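Local structure of 4-oxalocrotonate decarboxylase NahK (5D2K) at residues M219-L224 with E229-G234; G133-A138 with S215-L220; V192-E195 with V200-L203; T145-D150 with F236-G241. The protein catalyses the metal-assisted decarboxylation of (3E)-2-oxohex-3-enedioate to 2-oxopent-4-enoate and carbon dioxide in the bacterial degradation of naphthalene. The protein carries 1 engineered substitution. All coordinates share one frame; numbering follows the deposited sequence.

Contact 1 of 4, residues M219-L224 with E229-G234; sequences MLANLL and EHIPAG. With EDO (1,2-ethanediol), chain H.
L224 and E229 are joined by the one direct hydrogen bond between the helical residues 219-224 and the loop 229-234. E229 N donates to L224 O at 3.0 Å, with an angle of 151° at the hydrogen; the donor stands well above the carbonyl plane, 48° out of it. A second polar link is indirect: a water donates to A221 O at 2.8 Å and also to E229 O, bridging two backbone carbonyls of the helix and the loop. The remaining contact is apolar and centres on I231. Its CG1 lies anti to the carbonyl carbon (chi1 -47°) and the chain runs on extended, which carries CD1 to the helix, where it rests 4.0 Å from A221 CB and equally close to L220 CD2. L224 meets the same side chain at about a right angle, its CD1 touching I231 CG1 at 3.7 Å. Nearer the turn, L224 CB packs against E229 CB, while the carboxylate of E229 turns off from the helix. On another side of the helix, 1,2-ethanediol, probably from the crystallisation liquor, gives a hydrogen bond from its O1 to L223 O at 2.7 Å. I237 of strand 236-238 touches both L220 and I231, continuing the apolar layer. Together these contacts make a helix-loop-strand connection, in which the chain leaving helix 213-225 folds back along it before entering the mixed sheet of the FAH-type domain.

Contact 2 of 4, residues G133-A138 with S215-L220; sequences GDVIAA and SSVAML
V135 carries one side of this contact alone, and its two methyl groups meet different residues of helix 213-225. CG1 reaches V217, lying 3.6 Å from V217 CG1 and 3.8 Å from V217 CB, while CG2 sits over the helix backbone, 3.7 Å from A218 N and just as far from A218 CB. The fork is set by the first torsion: V135 CG1 is anti to the backbone N (chi1 168°) and CG2 anti to the carbonyl carbon, which spreads the two methyls along consecutive helix residues. V217 answers with its own CG1, likewise anti to its N (chi1 177°); this methyl meets V135 CG1 first and V135 CG2 second, at 4.1 Å, with the two valines slanting past each other. A218 offers only CB, consistent with the close backbone approach here, the CA atoms of V135 and A218 being 6.3 Å apart. Trimming V135 to an alanine would probably open a gap over V217 and A218, since both methyls that touch the helix would be gone. V217 also touches I237 of strand 236-238, so this one residue links helix 213-225 to both that strand and the short helix 132-135. With methyl groups making every close side-chain approach and all three residues buried, the cohesion here rests on shape and the exclusion of water, without a directional bond across the interface.

Contact 3 of 4, residues V192-E195 with V200-L203; sequences VVME and VVEL
V193 and V200 meet slantwise on one face of the two-stranded ribbon, V193 CG1 lying 3.7 Å from V200 CG2. E195 is on the same face and passes V200 at an angle, its CG 4.1 Å from V200 CG2; beyond this the chain is extended, and the carboxylate forms a salt bridge with R257 of the neighbouring strand 253-258. L203, also on this face, sets its CB 3.3 Å from V192 O, and its CA makes a CH...O contact to the same carbonyl. The opposite face carries M194 and E202, whose CB atoms are 4.2 Å apart before E202 turns its end away. M194 CG, anti to its backbone N (chi1 178°), instead comes against V201 CG2 at 3.9 Å, and the sulfur lies near the same methyl. Beneath these side chains M194 is gripped through both backbone polar atoms. Its N donates to E202 O at 2.8 Å, whereas its O accepts a nearly straight bond from V201 N (177° at the hydrogen), also 2.8 Å long, and a weak one from E202 N. M194 thus faces two residues, V201 and E202, and the register slips by one between it and E195. This is a classic beta bulge, placed in the antiparallel hairpin formed by strands 191-196 and 199-205 at the edge of a five-stranded mixed sheet, counted within the chain.

Contact 4 of 4, residues T145-D150 with F236-G241; sequences TVEVID and FIMTGG. With MG (magnesium ion), chain C; OOG (2-oxoadipic acid), chain D.
E147 and M238 meet through carbon atoms: the terminal methyl CE of M238 lies 3.4 Å from E147 CB. The thioether chain bends at its last torsion (chi3 51°), which brings CE between E147 and T145, where it touches T145 CG2 at 3.6 Å. T145 also points its OG1 at the rim of the F236 ring, near the ring plane and 3.7 Å from CZ; this hydroxyl is hydrogen-bonded to S118 OG and I143 O. An alanine in place of T145 would probably leave S118 without this hydroxyl partner and open a gap beside M238 CE. Strands 145-149 and 236-238 pass at 68° without pairing to each other; both pair with strand 112-121 in the mixed sheet of the FAH-type fold. That strand supplies E114 and E116, which with E147 hold the metal. In the metal coordination, E147 OE1 binds magnesium at 2.0 Å, its chain extended with CG anti to the backbone N (chi1 -159°), and E147 OE2 forms a salt bridge with K69. E114, E116 and a water molecule share the magnesium with 2-oxoadipate, which chelates through its O4 at 2.1 Å and its keto oxygen O5 at 2.2 Å. In ligand recognition, G241 N donates to 2-oxoadipate O4 at 2.7 Å, so one carboxylate oxygen serves both metal and backbone, and I149 CD1 packs near 2-oxoadipate O2 at the far end of the ligand.

From the N terminus, residues 133-138 open contact 2 and 145-150 open contact 4 soon after. The hairpin of contact 3 then opens and closes, nested inside both of these long loops. Contact 2 closes at 215-220 on helix 213-225, and contact 1 begins on the same helix, sharing M219 and L220, before closing at 229-234. Contact 4 closes last, at 236-241; it therefore crosses contact 2 and encloses contact 1, which follows contact 3 in series. Helix 213-225 joins contacts 1 and 2 and packs on I237 of contact 4, with S216 OG hydrogen-bonded to T239 O. Contact 3 lies apart, in the second sheet, about 6 Å from contact 4 at the nearest atoms.

Contact 1 of 4, residues M219-L224 with E229-G234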
loop_
_atom_site.group_PDB
_atom_site.type_symbol
_atom_site.label_atom_id
_atom_site.label_comp_id
_atom_site.label_asym_id
_atom_site.label_seq_id
_atom_site.Cartn_x
_atom_site.Cartn_y
_atom_site.Cartn_z
ATOM N N MET A 219 0.693 -4.863 13.267
ATOM C CA MET A 219 0.841 -6.038 12.423
ATOM C C MET A 219 2.045 -5.902 11.491
ATOM O O MET A 219 2.782 -6.863 11.285
ATOM C CB MET A 219 -0.424 -6.291 11.612
ATOM C CG MET A 219 -0.338 -7.552 10.792
ATOM S SD MET A 219 -1.869 -7.956 9.959
ATOM C CE MET A 219 -2.895 -8.340 11.378
ATOM N N LEU A 220 2.251 -4.709 10.937
ATOM C CA LEU A 220 3.407 -4.479 10.075
ATOM C C LEU A 220 4.712 -4.744 10.833
ATOM O O LEU A 220 5.619 -5.389 10.298
ATOM C CB LEU A 220 3.385 -3.050 9.514
ATOM C CG LEU A 220 4.588 -2.575 8.693
ATOM C CD1 LEU A 220 4.753 -3.436 7.438
ATOM C CD2 LEU A 220 4.405 -1.119 8.316
ATOM N N ALA A 221 4.809 -4.267 12.068
ATOM C CA ALA A 221 6.008 -4.513 12.862
ATOM C C ALA A 221 6.231 -6.012 13.022
ATOM O O ALA A 221 7.361 -6.506 12.891
ATOM C CB ALA A 221 5.911 -3.823 14.241
ATOM N N ASN A 222 5.149 -6.734 13.283
ATOM C CA ASN A 222 5.259 -8.176 13.490
ATOM C C ASN A 222 5.644 -8.919 12.209
ATOM O O ASN A 222 6.474 -9.831 12.248
ATOM C CB ASN A 222 3.954 -8.706 14.085
ATOM C CG ASN A 222 3.751 -8.214 15.512
ATOM O OD1 ASN A 222 4.726 -7.948 16.216
ATOM N ND2 ASN A 222 2.496 -8.067 15.930
ATOM N N LEU A 223 5.091 -8.498 11.074
ATOM C CA LEU A 223 5.453 -9.115 9.794
ATOM C C LEU A 223 6.924 -8.868 9.456
ATOM O O LEU A 223 7.637 -9.773 8.991
ATOM C CB LEU A 223 4.552 -8.588 8.670
ATOM C CG LEU A 223 3.098 -9.056 8.731
ATOM C CD1 LEU A 223 2.224 -8.305 7.735
ATOM C CD2 LEU A 223 3.045 -10.560 8.466
ATOM N N LEU A 224 7.387 -7.644 9.691
ATOM C CA LEU A 224 8.764 -7.287 9.384
ATOM C C LEU A 224 9.724 -8.079 10.262
ATOM O O LEU A 224 10.790 -8.474 9.801
ATOM C CB LEU A 224 8.989 -5.778 9.559
ATOM C CG LEU A 224 8.381 -4.880 8.481
ATOM C CD1 LEU A 224 8.430 -3.429 8.950
ATOM C CD2 LEU A 224 9.126 -5.025 7.159
ATOM N N GLU A 229 13.581 -7.481 10.404
ATOM C CA GLU A 229 13.449 -6.059 10.085
ATOM C C GLU A 229 12.524 -5.372 11.080
ATOM O O GLU A 229 11.819 -6.049 11.834
ATOM C CB GLU A 229 12.901 -5.875 8.669
ATOM C CG GLU A 229 13.732 -6.547 7.580
ATOM C CD GLU A 229 15.036 -5.824 7.290
ATOM O OE1 GLU A 229 15.182 -4.649 7.675
ATOM O OE2 GLU A 229 15.916 -6.441 6.656
ATOM N N HIS A 230 12.517 -4.039 11.075
ATOM C CA HIS A 230 11.605 -3.295 11.943
ATOM C C HIS A 230 11.177 -1.985 11.285
ATOM O O HIS A 230 11.545 -1.705 10.139
ATOM C CB HIS A 230 12.247 -3.020 13.310
ATOM C CG HIS A 230 13.358 -2.019 13.270
ATOM N ND1 HIS A 230 14.643 -2.353 12.891
ATOM C CD2 HIS A 230 13.381 -0.696 13.559
ATOM C CE1 HIS A 230 15.407 -1.277 12.954
ATOM N NE2 HIS A 230 14.667 -0.257 13.355
ATOM N N ILE A 231 10.378 -1.196 11.998
ATOM C CA ILE A 231 9.968 0.106 11.493
ATOM C C ILE A 231 10.813 1.199 12.120
ATOM O O ILE A 231 10.651 1.503 13.297
ATOM C CB ILE A 231 8.486 0.398 11.805
ATOM C CG1 ILE A 231 7.597 -0.797 11.444
ATOM C CG2 ILE A 231 8.027 1.658 11.072
ATOM C CD1 ILE A 231 6.137 -0.602 11.886
ATOM N N PRO A 232 11.734 1.796 11.353
ATOM C CA PRO A 232 12.529 2.884 11.937
ATOM C C PRO A 232 11.688 4.112 12.296
ATOM O O PRO A 232 10.618 4.338 11.721
ATOM C CB PRO A 232 13.537 3.217 10.822
ATOM C CG PRO A 232 13.570 1.990 9.952
ATOM C CD PRO A 232 12.166 1.462 9.983
ATOM N N ALA A 233 12.157 4.895 13.261
ATOM C CA ALA A 233 11.545 6.193 13.523
ATOM C C ALA A 233 11.517 7.007 12.243
ATOM O O ALA A 233 12.466 6.968 11.452
ATOM C CB ALA A 233 12.311 6.938 14.604
ATOM N N GLY A 234 10.426 7.737 12.042
ATOM C CA GLY A 234 10.304 8.632 10.905
ATOM C C GLY A 234 9.727 7.985 9.665
ATOM O O GLY A 234 9.809 8.551 8.577
HETATM C C1 EDO H . 7.642 -11.385 5.920
HETATM O O1 EDO H . 8.256 -10.180 6.430
HETATM C C2 EDO H . 6.208 -11.530 6.426
HETATM O O2 EDO H . 5.771 -12.893 6.269
HETATM O O HOH W 1 9.818 -5.523 13.707
#

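Contact 2 of 4, residues G133-A138 with S215-L220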
loop_
_atom_site.group_PDB
_atom_site.type_symbol
_atom_site.label_atom_id
_atom_site.label_comp_id
_atom_site.label_asym_id
_atom_site.label_seq_id
_atom_site.Cartn_x
_atom_site.Cartn_y
_atom_site.Cartn_z
ATOM N N GLY A 133 -1.104 -1.178 22.083
ATOM C CA GLY A 133 -0.539 -0.276 23.075
ATOM C C GLY A 133 0.919 0.114 22.874
ATOM O O GLY A 133 1.358 1.138 23.386
ATOM N N ASP A 134 1.668 -0.704 22.140
ATOM C CA ASP A 134 3.072 -0.431 21.841
ATOM C C ASP A 134 3.229 0.639 20.762
ATOM O O ASP A 134 4.271 1.277 20.655
ATOM C CB ASP A 134 3.780 -1.714 21.376
ATOM C CG ASP A 134 3.888 -2.760 22.475
ATOM O OD1 ASP A 134 4.406 -2.431 23.562
ATOM O OD2 ASP A 134 3.469 -3.917 22.246
ATOM N N VAL A 135 2.191 0.810 19.952
ATOM C CA VAL A 135 2.257 1.651 18.760
ATOM C C VAL A 135 1.940 3.112 19.066
ATOM O O VAL A 135 2.461 4.025 18.432
ATOM C CB VAL A 135 1.268 1.123 17.673
ATOM C CG1 VAL A 135 1.077 2.121 16.533
ATOM C CG2 VAL A 135 1.732 -0.237 17.141
ATOM N N ILE A 136 1.067 3.334 20.049
ATOM C CA ILE A 136 0.412 4.633 20.201
ATOM C C ILE A 136 1.395 5.793 20.336
ATOM O O ILE A 136 1.324 6.753 19.575
ATOM C CB ILE A 136 -0.552 4.621 21.407
ATOM C CG1 ILE A 136 -1.620 3.539 21.196
ATOM C CG2 ILE A 136 -1.190 5.986 21.587
ATOM C CD1 ILE A 136 -2.384 3.169 22.484
ATOM N N ALA A 137 2.334 5.690 21.270
ATOM C CA ALA A 137 3.248 6.803 21.534
ATOM C C ALA A 137 4.252 7.006 20.402
ATOM O O ALA A 137 4.866 8.070 20.295
ATOM C CB ALA A 137 3.975 6.576 22.833
ATOM N N ALA A 138 4.418 5.988 19.568
ATOM C CA ALA A 138 5.337 6.080 18.440
ATOM C C ALA A 138 4.747 6.868 17.263
ATOM O O ALA A 138 5.468 7.177 16.317
ATOM C CB ALA A 138 5.749 4.689 17.990
ATOM N N SER A 215 -3.754 -0.926 14.624
ATOM C CA SER A 215 -3.512 -2.375 14.671
ATOM C C SER A 215 -2.781 -2.839 13.420
ATOM O O SER A 215 -2.047 -3.824 13.441
ATOM C CB SER A 215 -4.823 -3.154 14.830
ATOM O OG SER A 215 -5.392 -2.921 16.119
ATOM N N SER A 216 -2.999 -2.128 12.319
ATOM C CA SER A 216 -2.277 -2.407 11.093
ATOM C C SER A 216 -0.783 -2.116 11.250
ATOM O O SER A 216 0.067 -2.862 10.738
ATOM C CB SER A 216 -2.875 -1.580 9.954
ATOM O OG SER A 216 -2.254 -1.915 8.726
ATOM N N VAL A 217 -0.469 -1.025 11.948
ATOM C CA VAL A 217 0.910 -0.655 12.246
ATOM C C VAL A 217 1.569 -1.744 13.112
ATOM O O VAL A 217 2.708 -2.144 12.860
ATOM C CB VAL A 217 0.999 0.721 12.957
ATOM C CG1 VAL A 217 2.451 1.053 13.326
ATOM C CG2 VAL A 217 0.416 1.823 12.078
ATOM N N ALA A 218 0.857 -2.220 14.132
ATOM C CA ALA A 218 1.391 -3.292 14.978
ATOM C C ALA A 218 1.642 -4.539 14.139
ATOM O O ALA A 218 2.691 -5.181 14.254
ATOM C CB ALA A 218 0.423 -3.604 16.141
ATOM N N MET A 219 0.693 -4.863 13.267
ATOM C CA MET A 219 0.841 -6.038 12.423
ATOM C C MET A 219 2.045 -5.902 11.491
ATOM O O MET A 219 2.782 -6.863 11.285
ATOM C CB MET A 219 -0.424 -6.291 11.612
ATOM C CG MET A 219 -0.338 -7.552 10.792
ATOM S SD MET A 219 -1.869 -7.956 9.959
ATOM C CE MET A 219 -2.895 -8.340 11.378
ATOM N N LEU A 220 2.251 -4.709 10.937
ATOM C CA LEU A 220 3.407 -4.479 10.075
ATOM C C LEU A 220 4.712 -4.744 10.833
ATOM O O LEU A 220 5.619 -5.389 10.298
ATOM C CB LEU A 220 3.385 -3.050 9.514
ATOM C CG LEU A 220 4.588 -2.575 8.693
ATOM C CD1 LEU A 220 4.753 -3.436 7.438
ATOM C CD2 LEU A 220 4.405 -1.119 8.316
#

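Contact 3 of 4, residues V192-E195 with V200-L203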
loop_
_atom_site.group_PDB
_atom_site.type_symbol
_atom_site.label_atom_id
_atom_site.label_comp_id
_atom_site.label_asym_id
_atom_site.label_seq_id
_atom_site.Cartn_x
_atom_site.Cartn_y
_atom_site.Cartn_z
ATOM N N VAL A 192 -14.651 8.409 6.032
ATOM C CA VAL A 192 -14.026 8.721 4.756
ATOM C C VAL A 192 -15.036 8.559 3.617
ATOM O O VAL A 192 -15.709 7.539 3.532
ATOM C CB VAL A 192 -12.802 7.817 4.526
ATOM C CG1 VAL A 192 -12.065 8.238 3.299
ATOM C CG2 VAL A 192 -11.863 7.864 5.733
ATOM N N VAL A 193 -15.146 9.572 2.755
ATOM C CA VAL A 193 -16.093 9.534 1.644
ATOM C C VAL A 193 -15.348 9.754 0.337
ATOM O O VAL A 193 -14.769 10.822 0.138
ATOM C CB VAL A 193 -17.186 10.614 1.794
ATOM C CG1 VAL A 193 -18.151 10.580 0.601
ATOM C CG2 VAL A 193 -17.946 10.435 3.105
ATOM N N MET A 194 -15.385 8.754 -0.545
ATOM C CA MET A 194 -14.719 8.826 -1.848
ATOM C C MET A 194 -15.701 9.285 -2.917
ATOM O O MET A 194 -16.744 8.653 -3.124
ATOM C CB MET A 194 -14.125 7.472 -2.229
ATOM C CG MET A 194 -13.448 7.419 -3.606
ATOM S SD MET A 194 -13.047 5.725 -4.113
ATOM C CE MET A 194 -11.772 5.282 -2.933
ATOM N N GLU A 195 -15.363 10.384 -3.583
ATOM C CA GLU A 195 -16.152 10.893 -4.705
ATOM C C GLU A 195 -15.367 10.732 -6.004
ATOM O O GLU A 195 -14.163 10.955 -6.038
ATOM C CB GLU A 195 -16.523 12.358 -4.482
ATOM C CG GLU A 195 -17.333 12.595 -3.200
ATOM C CD GLU A 195 -17.652 14.057 -2.950
ATOM O OE1 GLU A 195 -17.162 14.925 -3.704
ATOM O OE2 GLU A 195 -18.402 14.347 -1.988
ATOM N N VAL A 200 -20.575 10.545 -4.921
ATOM C CA VAL A 200 -20.101 9.575 -3.947
ATOM C C VAL A 200 -20.094 8.180 -4.562
ATOM O O VAL A 200 -21.087 7.758 -5.166
ATOM C CB VAL A 200 -20.974 9.591 -2.675
ATOM C CG1 VAL A 200 -20.593 8.447 -1.732
ATOM C CG2 VAL A 200 -20.849 10.936 -1.977
ATOM N N VAL A 201 -18.972 7.470 -4.448
ATOM C CA VAL A 201 -18.905 6.104 -4.962
ATOM C C VAL A 201 -18.551 5.052 -3.898
ATOM O O VAL A 201 -18.893 3.879 -4.052
ATOM C CB VAL A 201 -17.911 5.984 -6.148
ATOM C CG1 VAL A 201 -18.432 6.779 -7.345
ATOM C CG2 VAL A 201 -16.505 6.440 -5.752
ATOM N N GLU A 202 -17.868 5.463 -2.830
ATOM C CA GLU A 202 -17.530 4.564 -1.722
ATOM C C GLU A 202 -17.407 5.367 -0.443
ATOM O O GLU A 202 -17.099 6.557 -0.484
ATOM C CB GLU A 202 -16.201 3.819 -1.960
ATOM C CG GLU A 202 -16.156 2.877 -3.168
ATOM C CD GLU A 202 -17.025 1.636 -3.016
ATOM O OE1 GLU A 202 -17.481 1.339 -1.890
ATOM O OE2 GLU A 202 -17.245 0.949 -4.035
ATOM N N LEU A 203 -17.631 4.719 0.694
ATOM C CA LEU A 203 -17.349 5.347 1.978
ATOM C C LEU A 203 -17.060 4.274 3.026
ATOM O O LEU A 203 -17.351 3.090 2.828
ATOM C CB LEU A 203 -18.502 6.269 2.415
ATOM C CG LEU A 203 -19.964 5.831 2.336
ATOM C CD1 LEU A 203 -20.271 4.703 3.317
ATOM C CD2 LEU A 203 -20.846 7.056 2.613
#

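Contact 4 of 4, residues T145-D150 with F236-G241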
loop_
_atom_site.group_PDB
_atom_site.type_symbol
_atom_site.label_atom_id
_atom_site.label_comp_id
_atom_site.label_asym_id
_atom_site.label_seq_id
_atom_site.Cartn_x
_atom_site.Cartn_y
_atom_site.Cartn_z
ATOM N N THR A 145 -4.512 9.927 2.906
ATOM C CA THR A 145 -3.756 9.431 1.758
ATOM C C THR A 145 -4.631 8.578 0.852
ATOM O O THR A 145 -5.301 7.655 1.323
ATOM C CB THR A 145 -2.544 8.568 2.196
ATOM O OG1 THR A 145 -1.747 9.280 3.146
ATOM C CG2 THR A 145 -1.665 8.190 1.001
ATOM N N VAL A 146 -4.608 8.872 -0.447
ATOM C CA VAL A 146 -5.270 8.041 -1.442
ATOM C C VAL A 146 -4.220 7.214 -2.172
ATOM O O VAL A 146 -3.265 7.780 -2.717
ATOM C CB VAL A 146 -6.059 8.902 -2.458
ATOM C CG1 VAL A 146 -6.677 8.029 -3.563
ATOM C CG2 VAL A 146 -7.155 9.673 -1.741
ATOM N N GLU A 147 -4.346 5.889 -2.152
ATOM C CA GLU A 147 -3.420 5.066 -2.919
ATOM C C GLU A 147 -3.937 4.850 -4.323
ATOM O O GLU A 147 -5.129 4.703 -4.527
ATOM C CB GLU A 147 -3.182 3.694 -2.278
ATOM C CG GLU A 147 -1.868 3.083 -2.799
ATOM C CD GLU A 147 -1.478 1.743 -2.185
ATOM O OE1 GLU A 147 -2.261 1.155 -1.410
ATOM O OE2 GLU A 147 -0.366 1.270 -2.510
ATOM N N VAL A 148 -3.022 4.833 -5.286
ATOM C CA VAL A 148 -3.320 4.300 -6.610
ATOM C C VAL A 148 -2.664 2.939 -6.682
ATOM O O VAL A 148 -1.432 2.849 -6.623
ATOM C CB VAL A 148 -2.808 5.198 -7.746
ATOM C CG1 VAL A 148 -3.266 4.630 -9.103
ATOM C CG2 VAL A 148 -3.306 6.628 -7.568
ATOM N N ILE A 149 -3.471 1.882 -6.776
ATOM C CA ILE A 149 -2.911 0.544 -6.938
ATOM C C ILE A 149 -3.053 0.097 -8.376
ATOM O O ILE A 149 -3.947 0.546 -9.097
ATOM C CB ILE A 149 -3.558 -0.492 -6.003
ATOM C CG1 ILE A 149 -5.078 -0.489 -6.148
ATOM C CG2 ILE A 149 -3.103 -0.261 -4.555
ATOM C CD1 ILE A 149 -5.751 -1.680 -5.444
ATOM N N ASP A 150 -2.142 -0.766 -8.798
ATOM C CA ASP A 150 -2.058 -1.130 -10.208
ATOM C C ASP A 150 -1.302 -2.439 -10.335
ATOM O O ASP A 150 -0.102 -2.460 -10.631
ATOM C CB ASP A 150 -1.374 0.001 -10.998
ATOM C CG ASP A 150 -1.527 -0.147 -12.497
ATOM O OD1 ASP A 150 -2.568 -0.664 -12.937
ATOM O OD2 ASP A 150 -0.608 0.264 -13.238
ATOM N N PHE A 236 6.843 6.712 7.131
ATOM C CA PHE A 236 5.485 6.942 6.632
ATOM C C PHE A 236 4.851 5.587 6.345
ATOM O O PHE A 236 5.428 4.774 5.630
ATOM C CB PHE A 236 5.552 7.828 5.381
ATOM C CG PHE A 236 4.243 8.025 4.650
ATOM C CD1 PHE A 236 3.363 9.022 5.028
ATOM C CD2 PHE A 236 3.956 7.290 3.517
ATOM C CE1 PHE A 236 2.189 9.241 4.311
ATOM C CE2 PHE A 236 2.783 7.504 2.801
ATOM C CZ PHE A 236 1.901 8.477 3.208
ATOM N N ILE A 237 3.675 5.339 6.931
ATOM C CA ILE A 237 2.968 4.062 6.774
ATOM C C ILE A 237 1.535 4.256 6.300
ATOM O O ILE A 237 0.737 4.898 6.984
ATOM C CB ILE A 237 2.914 3.263 8.102
ATOM C CG1 ILE A 237 4.302 3.125 8.725
ATOM C CG2 ILE A 237 2.253 1.892 7.889
ATOM C CD1 ILE A 237 4.244 2.542 10.131
ATOM N N MET A 238 1.196 3.671 5.158
ATOM C CA MET A 238 -0.190 3.662 4.682
ATOM C C MET A 238 -0.867 2.426 5.247
ATOM O O MET A 238 -0.436 1.311 4.959
ATOM C CB MET A 238 -0.244 3.655 3.152
ATOM C CG MET A 238 0.387 4.875 2.524
ATOM S SD MET A 238 0.178 4.899 0.724
ATOM C CE MET A 238 -1.545 4.638 0.556
ATOM N N THR A 239 -1.920 2.599 6.047
ATOM C CA THR A 239 -2.363 1.483 6.879
ATOM C C THR A 239 -3.377 0.555 6.230
ATOM O O THR A 239 -3.656 -0.514 6.776
ATOM C CB THR A 239 -2.936 1.985 8.241
ATOM O OG1 THR A 239 -4.069 2.837 8.031
ATOM C CG2 THR A 239 -1.859 2.743 9.045
ATOM N N GLY A 240 -3.903 0.922 5.055
ATOM C CA GLY A 240 -4.801 0.031 4.324
ATOM C C GLY A 240 -6.055 0.675 3.746
ATOM O O GLY A 240 -6.574 1.661 4.258
ATOM N N GLY A 241 -6.539 0.105 2.650
ATOM C CA GLY A 241 -7.731 0.626 2.003
ATOM C C GLY A 241 -8.924 0.466 2.915
ATOM O O GLY A 241 -9.226 -0.640 3.387
HETATM MG MG MG C . -3.632 0.261 -0.230
HETATM C C2 OOG D . -3.177 -5.313 -3.299
HETATM C C3 OOG D . -2.995 -3.978 -2.597
HETATM C C4 OOG D . -3.762 -3.949 -1.291
HETATM C C6 OOG D . -4.842 -2.219 0.335
HETATM O O4 OOG D . -4.861 -1.064 0.821
HETATM O O3 OOG D . -5.693 -3.077 0.682
HETATM C C5 OOG D . -3.790 -2.561 -0.691
HETATM C C1 OOG D . -4.280 -5.211 -4.333
HETATM O O1 OOG D . -4.031 -5.372 -5.563
HETATM O O2 OOG D . -5.457 -4.971 -3.954
HETATM O O5 OOG D . -2.996 -1.697 -0.996
HETATM O O HOH W 2 -2.323 0.189 1.397
#